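Local structure of 70 kDa protein (Xanthomonas sp., 4B2N) at residues A[429-437]-A[494-502]. The protein is a dihaem c-type cytochrome that acts as a rubber oxygenase, processively cleaving the polymer of latex with dioxygen. Sequence-based numbering, arbitrary orientation.
Sequences DPRRMRLMA and IWEEPTGYI. With HEC (heme c), chain C.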
ATOM      1  N   ASP A 429      15.616   4.252  -3.171  1.00 18.49           N
ATOM      2  CA  ASP A 429      15.763   4.793  -1.816  1.00 19.08           C
ATOM      3  C   ASP A 429      15.739   3.680  -0.793  1.00 20.09           C
ATOM      4  O   ASP A 429      14.754   2.895  -0.718  1.00 18.40           O
ATOM      5  CB  ASP A 429      14.692   5.823  -1.496  1.00 19.33           C
ATOM      6  CG  ASP A 429      15.017   6.590  -0.255  1.00 20.27           C
ATOM      7  OD1 ASP A 429      14.998   5.990   0.840  1.00 21.46           O
ATOM      8  OD2 ASP A 429      15.350   7.779  -0.372  1.00 18.19           O
ATOM      9  N   PRO A 430      16.786   3.603   0.010  1.00 18.90           N
ATOM     10  CA  PRO A 430      16.865   2.444   0.915  1.00 19.98           C
ATOM     11  C   PRO A 430      16.190   2.608   2.261  1.00 17.65           C
ATOM     12  O   PRO A 430      16.280   1.683   3.048  1.00 20.79           O
ATOM     13  CB  PRO A 430      18.354   2.325   1.184  1.00 20.41           C
ATOM     14  CG  PRO A 430      18.822   3.758   1.142  1.00 22.05           C
ATOM     15  CD  PRO A 430      18.016   4.440   0.062  1.00 21.32           C
ATOM     16  N   ARG A 431      15.531   3.726   2.576  1.00 18.40           N
ATOM     17  CA  ARG A 431      15.084   3.901   3.974  1.00 18.05           C
ATOM     18  C   ARG A 431      14.036   2.846   4.298  1.00 18.06           C
ATOM     19  O   ARG A 431      14.007   2.327   5.428  1.00 17.75           O
ATOM     20  CB  ARG A 431      14.422   5.249   4.276  1.00 17.68           C
ATOM     21  CG  ARG A 431      15.288   6.484   4.042  1.00 21.23           C
ATOM     22  CD  ARG A 431      16.583   6.361   4.865  1.00 25.01           C
ATOM     23  NE  ARG A 431      17.342   7.611   4.795  1.00 29.77           N
ATOM     24  CZ  ARG A 431      18.410   7.910   5.533  1.00 32.10           C
ATOM     25  NH1 ARG A 431      18.861   7.047   6.439  1.00 30.80           N
ATOM     26  NH2 ARG A 431      19.010   9.102   5.363  1.00 32.26           N
ATOM     27  N   ARG A 432      13.161   2.554   3.326  1.00 17.19           N
ATOM     28  CA  ARG A 432      12.054   1.661   3.611  1.00 16.70           C
ATOM     29  C   ARG A 432      12.580   0.232   3.945  1.00 19.66           C
ATOM     30  O   ARG A 432      12.058  -0.446   4.794  1.00 19.17           O
ATOM     31  CB  ARG A 432      11.134   1.575   2.373  1.00 15.67           C
ATOM     32  CG  ARG A 432      10.131   0.391   2.366  1.00 15.84           C
ATOM     33  CD  ARG A 432       9.205   0.462   3.612  1.00 16.66           C
ATOM     34  NE  ARG A 432       8.262  -0.644   3.544  1.00 15.83           N
ATOM     35  CZ  ARG A 432       8.564  -1.899   3.890  1.00 18.00           C
ATOM     36  NH1 ARG A 432       9.752  -2.170   4.466  1.00 19.46           N
ATOM     37  NH2 ARG A 432       7.666  -2.878   3.742  1.00 17.65           N
ATOM     38  N   MET A 433      13.604  -0.235   3.241  1.00 22.39           N
ATOM     39  CA  MET A 433      14.056  -1.587   3.485  1.00 28.82           C
ATOM     40  C   MET A 433      14.668  -1.820   4.896  1.00 32.35           C
ATOM     41  O   MET A 433      14.858  -2.978   5.308  1.00 38.33           O
ATOM     42  CB  MET A 433      14.963  -2.100   2.351  1.00 30.74           C
ATOM     43  CG  MET A 433      16.378  -1.620   2.448  1.00 33.32           C
ATOM     44  SD  MET A 433      17.073  -2.886   1.416  1.00 41.84           S
ATOM     45  CE  MET A 433      17.320  -4.247   2.552  1.00 31.05           C
ATOM     46  N   ARG A 434      14.875  -0.759   5.661  1.00 31.51           N
ATOM     47  CA  ARG A 434      15.301  -0.870   7.061  1.00 30.67           C
ATOM     48  C   ARG A 434      14.176  -1.020   8.096  1.00 32.56           C
ATOM     49  O   ARG A 434      14.429  -1.189   9.296  1.00 29.15           O
ATOM     50  CB  ARG A 434      16.157   0.360   7.444  1.00 38.49           C
ATOM     51  CG  ARG A 434      17.022   0.899   6.293  1.00 41.67           C
ATOM     52  CD  ARG A 434      18.301   0.120   6.139  1.00 42.83           C
ATOM     53  NE  ARG A 434      19.214   0.527   5.046  1.00 47.47           N
ATOM     54  CZ  ARG A 434      19.735   1.743   4.832  1.00 46.92           C
ATOM     55  NH1 ARG A 434      19.383   2.805   5.554  1.00 47.12           N
ATOM     56  NH2 ARG A 434      20.586   1.911   3.820  1.00 44.95           N
ATOM     57  N   LEU A 435      12.934  -0.914   7.661  1.00 25.97           N
ATOM     58  CA  LEU A 435      11.844  -1.012   8.602  1.00 29.16           C
ATOM     59  C   LEU A 435      11.993  -2.202   9.586  1.00 28.75           C
ATOM     60  O   LEU A 435      11.900  -2.019  10.809  1.00 30.74           O
ATOM     61  CB  LEU A 435      10.507  -1.093   7.863  1.00 27.23           C
ATOM     62  CG  LEU A 435       9.282  -1.440   8.712  1.00 29.31           C
ATOM     63  CD1 LEU A 435       8.724  -0.222   9.409  1.00 28.00           C
ATOM     64  CD2 LEU A 435       8.252  -2.121   7.828  1.00 28.47           C
ATOM     65  N   MET A 436      12.176  -3.416   9.093  1.00 25.33           N
ATOM     66  CA  MET A 436      12.248  -4.452  10.130  1.00 22.40           C
ATOM     67  C   MET A 436      13.618  -5.148  10.045  1.00 21.44           C
ATOM     68  O   MET A 436      13.723  -6.357  10.215  1.00 19.23           O
ATOM     69  CB  MET A 436      11.091  -5.420   9.947  1.00 21.55           C
ATOM     70  CG  MET A 436       9.757  -4.846  10.439  1.00 22.21           C
ATOM     71  SD  MET A 436       9.410  -5.206  12.148  1.00 29.55           S
ATOM     72  CE  MET A 436       8.920  -6.939  12.134  1.00 21.14           C
ATOM     73  N   ALA A 437      14.646  -4.357   9.731  1.00 20.03           N
ATOM     74  CA  ALA A 437      15.981  -4.873   9.629  1.00 23.03           C
ATOM     75  C   ALA A 437      16.505  -5.523  10.944  1.00 23.76           C
ATOM     76  O   ALA A 437      17.289  -6.483  10.877  1.00 26.29           O
ATOM     77  CB  ALA A 437      16.950  -3.770   9.138  1.00 25.19           C
ATOM     78  N   ILE A 494       6.311 -15.590   9.028  1.00 15.89           N
ATOM     79  CA  ILE A 494       7.539 -14.956   9.458  1.00 16.69           C
ATOM     80  C   ILE A 494       7.728 -13.659   8.683  1.00 17.98           C
ATOM     81  O   ILE A 494       7.599 -13.659   7.446  1.00 17.77           O
ATOM     82  CB  ILE A 494       8.735 -15.877   9.005  1.00 17.99           C
ATOM     83  CG1 ILE A 494       8.719 -17.154   9.811  1.00 22.14           C
ATOM     84  CG2 ILE A 494      10.059 -15.157   9.229  1.00 21.59           C
ATOM     85  CD1 ILE A 494       8.617 -16.876  11.304  1.00 21.27           C
ATOM     86  N   TRP A 495       8.131 -12.582   9.363  1.00 15.29           N
ATOM     87  CA  TRP A 495       8.567 -11.370   8.654  1.00 17.07           C
ATOM     88  C   TRP A 495       9.986 -11.620   8.136  1.00 17.66           C
ATOM     89  O   TRP A 495      10.905 -11.625   8.941  1.00 17.82           O
ATOM     90  CB  TRP A 495       8.606 -10.198   9.616  1.00 15.91           C
ATOM     91  CG  TRP A 495       8.754  -8.892   8.840  1.00 17.16           C
ATOM     92  CD1 TRP A 495       9.876  -8.426   8.106  1.00 18.07           C
ATOM     93  CD2 TRP A 495       7.696  -7.906   8.587  1.00 17.57           C
ATOM     94  NE1 TRP A 495       9.572  -7.246   7.464  1.00 18.05           N
ATOM     95  CE2 TRP A 495       8.278  -6.886   7.697  1.00 17.02           C
ATOM     96  CE3 TRP A 495       6.350  -7.773   8.988  1.00 16.14           C
ATOM     97  CZ2 TRP A 495       7.555  -5.796   7.279  1.00 17.73           C
ATOM     98  CZ3 TRP A 495       5.615  -6.667   8.520  1.00 16.12           C
ATOM     99  CH2 TRP A 495       6.213  -5.685   7.718  1.00 17.09           C
ATOM    100  N   GLU A 496      10.179 -11.855   6.840  1.00 18.96           N
ATOM    101  CA  GLU A 496      11.534 -12.150   6.321  1.00 21.02           C
ATOM    102  C   GLU A 496      12.541 -11.043   6.562  1.00 21.09           C
ATOM    103  O   GLU A 496      12.206  -9.860   6.544  1.00 20.57           O
ATOM    104  CB  GLU A 496      11.522 -12.429   4.809  1.00 21.49           C
ATOM    105  CG  GLU A 496      10.864 -13.760   4.508  1.00 26.34           C
ATOM    106  CD  GLU A 496      11.640 -14.987   5.044  1.00 32.47           C
ATOM    107  OE1 GLU A 496      12.883 -15.020   4.973  1.00 39.12           O
ATOM    108  OE2 GLU A 496      10.988 -15.974   5.461  1.00 34.01           O
ATOM    109  N   GLU A 497      13.780 -11.420   6.797  1.00 19.24           N
ATOM    110  CA  GLU A 497      14.789 -10.402   6.929  1.00 22.14           C
ATOM    111  C   GLU A 497      14.840  -9.590   5.594  1.00 19.86           C
ATOM    112  O   GLU A 497      14.895 -10.181   4.540  1.00 21.84           O
ATOM    113  CB  GLU A 497      16.125 -11.077   7.210  1.00 23.39           C
ATOM    114  CG  GLU A 497      17.196 -10.043   7.326  1.00 27.36           C
ATOM    115  CD  GLU A 497      18.460 -10.594   7.895  1.00 30.44           C
ATOM    116  OE1 GLU A 497      18.538 -11.827   8.040  1.00 33.18           O
ATOM    117  OE2 GLU A 497      19.321  -9.755   8.252  1.00 34.71           O
ATOM    118  N   PRO A 498      14.830  -8.238   5.658  1.00 18.41           N
ATOM    119  CA  PRO A 498      14.840  -7.560   4.359  1.00 18.66           C
ATOM    120  C   PRO A 498      16.122  -7.655   3.576  1.00 19.89           C
ATOM    121  O   PRO A 498      17.181  -7.568   4.168  1.00 18.58           O
ATOM    122  CB  PRO A 498      14.566  -6.111   4.688  1.00 19.00           C
ATOM    123  CG  PRO A 498      14.709  -5.930   6.152  1.00 20.20           C
ATOM    124  CD  PRO A 498      14.707  -7.308   6.784  1.00 19.00           C
ATOM    125  N   THR A 499      15.995  -7.755   2.261  1.00 18.49           N
ATOM    126  CA  THR A 499      17.153  -7.793   1.366  1.00 19.44           C
ATOM    127  C   THR A 499      17.016  -6.800   0.195  1.00 20.09           C
ATOM    128  O   THR A 499      18.012  -6.443  -0.453  1.00 22.09           O
ATOM    129  CB  THR A 499      17.308  -9.201   0.754  1.00 17.93           C
ATOM    130  OG1 THR A 499      16.103  -9.522   0.084  1.00 18.49           O
ATOM    131  CG2 THR A 499      17.508 -10.239   1.846  1.00 17.94           C
ATOM    132  N   GLY A 500      15.795  -6.377  -0.094  1.00 19.45           N
ATOM    133  CA  GLY A 500      15.558  -5.442  -1.182  1.00 20.10           C
ATOM    134  C   GLY A 500      14.086  -5.150  -1.376  1.00 20.63           C
ATOM    135  O   GLY A 500      13.288  -5.148  -0.409  1.00 18.82           O
ATOM    136  N   TYR A 501      13.713  -4.879  -2.622  1.00 18.63           N
ATOM    137  CA  TYR A 501      12.338  -4.513  -2.920  1.00 17.25           C
ATOM    138  C   TYR A 501      11.762  -5.475  -3.968  1.00 17.42           C
ATOM    139  O   TYR A 501      12.498  -5.966  -4.881  1.00 17.37           O
ATOM    140  CB  TYR A 501      12.269  -3.043  -3.397  1.00 17.72           C
ATOM    141  CG  TYR A 501      12.739  -2.056  -2.384  1.00 17.48           C
ATOM    142  CD1 TYR A 501      12.079  -1.900  -1.162  1.00 18.00           C
ATOM    143  CD2 TYR A 501      13.827  -1.201  -2.682  1.00 18.87           C
ATOM    144  CE1 TYR A 501      12.541  -0.971  -0.219  1.00 18.17           C
ATOM    145  CE2 TYR A 501      14.283  -0.268  -1.776  1.00 18.18           C
ATOM    146  CZ  TYR A 501      13.624  -0.154  -0.536  1.00 19.12           C
ATOM    147  OH  TYR A 501      14.085   0.770   0.364  1.00 17.92           O
ATOM    148  N   ILE A 502      10.454  -5.746  -3.870  1.00 15.53           N
ATOM    149  CA  ILE A 502       9.746  -6.547  -4.865  1.00 15.50           C
ATOM    150  C   ILE A 502       9.759  -5.779  -6.227  1.00 15.30           C
ATOM    151  O   ILE A 502       9.639  -4.530  -6.237  1.00 15.38           O
ATOM    152  CB  ILE A 502       8.305  -6.798  -4.370  1.00 15.76           C
ATOM    153  CG1 ILE A 502       7.557  -7.759  -5.274  1.00 16.73           C
ATOM    154  CG2 ILE A 502       7.528  -5.494  -4.323  1.00 15.53           C
ATOM    155  CD1 ILE A 502       8.169  -9.149  -5.242  1.00 18.39           C
TER
HETATM  156 FE   HEC C 700      -2.580  -0.695   2.920  1.00 12.72          FE
HETATM  157  CHA HEC C 700       0.274  -2.352   1.786  1.00 12.17           C
HETATM  158  CHB HEC C 700      -4.452  -3.647   2.546  1.00 12.20           C
HETATM  159  CHC HEC C 700      -5.299   0.662   4.702  1.00 12.80           C
HETATM  160  CHD HEC C 700      -1.023   2.282   2.730  1.00 12.71           C
HETATM  161  NA  HEC C 700      -2.217  -2.525   2.367  1.00 12.51           N
HETATM  162  C1A HEC C 700      -1.020  -3.014   1.763  1.00 12.76           C
HETATM  163  C2A HEC C 700      -1.171  -4.332   1.164  1.00 12.89           C
HETATM  164  C3A HEC C 700      -2.519  -4.745   1.372  1.00 12.45           C
HETATM  165  C4A HEC C 700      -3.129  -3.614   2.081  1.00 12.89           C
HETATM  166  CMA HEC C 700      -3.177  -6.020   0.881  1.00 13.07           C
HETATM  167  CAA HEC C 700      -0.117  -5.193   0.422  1.00 12.98           C
HETATM  168  CBA HEC C 700      -0.031  -4.628  -0.997  1.00 12.66           C
HETATM  169  CGA HEC C 700       1.095  -5.250  -1.803  1.00 13.12           C
HETATM  170  O1A HEC C 700       2.268  -5.407  -1.317  1.00 13.21           O
HETATM  171  O2A HEC C 700       0.786  -5.500  -2.971  1.00 14.42           O
HETATM  172  NB  HEC C 700      -4.388  -1.399   3.568  1.00 12.51           N
HETATM  173  C1B HEC C 700      -5.023  -2.536   3.263  1.00 12.98           C
HETATM  174  C2B HEC C 700      -6.354  -2.697   3.830  1.00 12.39           C
HETATM  175  C3B HEC C 700      -6.591  -1.460   4.469  1.00 11.59           C
HETATM  176  C4B HEC C 700      -5.373  -0.706   4.200  1.00 13.61           C
HETATM  177  CMB HEC C 700      -7.139  -3.936   3.670  1.00 12.86           C
HETATM  178  CAB HEC C 700      -7.766  -1.009   5.297  1.00 12.22           C
HETATM  179  CBB HEC C 700      -7.978  -1.756   6.487  1.00 11.05           C
HETATM  180  NC  HEC C 700      -3.153   1.078   3.596  1.00 12.69           N
HETATM  181  C1C HEC C 700      -4.230   1.554   4.324  1.00 13.19           C
HETATM  182  C2C HEC C 700      -4.196   3.022   4.544  1.00 13.55           C
HETATM  183  C3C HEC C 700      -2.902   3.456   3.974  1.00 13.07           C
HETATM  184  C4C HEC C 700      -2.300   2.246   3.420  1.00 12.64           C
HETATM  185  CMC HEC C 700      -5.274   3.791   5.299  1.00 13.55           C
HETATM  186  CAC HEC C 700      -2.296   4.826   3.949  1.00 14.24           C
HETATM  187  CBC HEC C 700      -2.415   5.610   5.100  1.00 14.03           C
HETATM  188  ND  HEC C 700      -0.692  -0.160   2.373  1.00 12.62           N
HETATM  189  C1D HEC C 700      -0.248   1.096   2.369  1.00 12.80           C
HETATM  190  C2D HEC C 700       1.100   1.228   1.919  1.00 12.27           C
HETATM  191  C3D HEC C 700       1.475  -0.126   1.659  1.00 12.76           C
HETATM  192  C4D HEC C 700       0.295  -0.914   1.995  1.00 12.34           C
HETATM  193  CMD HEC C 700       1.963   2.424   1.737  1.00 12.63           C
HETATM  194  CAD HEC C 700       2.850  -0.553   1.279  1.00 13.05           C
HETATM  195  CBD HEC C 700       3.527  -0.522   2.704  1.00 13.50           C
HETATM  196  CGD HEC C 700       5.003  -0.812   2.566  1.00 15.14           C
HETATM  197  O1D HEC C 700       5.847   0.117   2.635  1.00 15.60           O
HETATM  198  O2D HEC C 700       5.310  -2.018   2.280  1.00 14.68           O
HETATM  199  O   HOH W   1      18.639  -7.079   8.666  1.00 36.56           O
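Tyr501 joins Asp429 and Met433 in a buried contact between two loop-rich segments that meet both haems c, one through Arg432 and the other through Tyr501; 429-437 leads from helix 423-426 to helix 439-446, while segment 494-502 runs into the short strand 500-502. The phenol oxygen bridges two backbone groups of 429-437: Tyr501 OH donates to Asp429 O over a very short 2.5 Å and accepts from Met433 N at 3.1 Å, the latter bond bent to 142°. Asp429 itself is fixed by an Asx turn, its OD1 taking the amide of Arg431. Met433 lies across Tyr501, CB 3.7 Å from Tyr501 CE1. With CG set between its own backbone N and carbonyl carbon (chi1 80°), the Met433 chain runs to Gly500, and Met433 CE meets Thr499 C at 3.5 Å. Farther along, Met436 folds over one face of the Trp495 indole, turned at both chi2 and chi3: CB makes a CH-pi contact above the pyrrole ring, while SD lies higher above the same ring, 4.8 Å from its centroid, a Met-aromatic contact. Pro498 packs against Met433 O and Ala437, and a water donates to both Ala437 O and Glu497 OE2. Arg432, whose CG reaches the edge of the Tyr501 ring, gives a bidentate grip on a haem propionate, NE to O1D at 2.7 Å and NH2 to O2D, and its NH1 pairs with Asp303. Tyr501 also stacks on His517 of the second haem site. Segment 429-437 thus holds a propionate of one haem and a tyrosine touching the other, its charged arginine probably stabilising the ionised carboxylate.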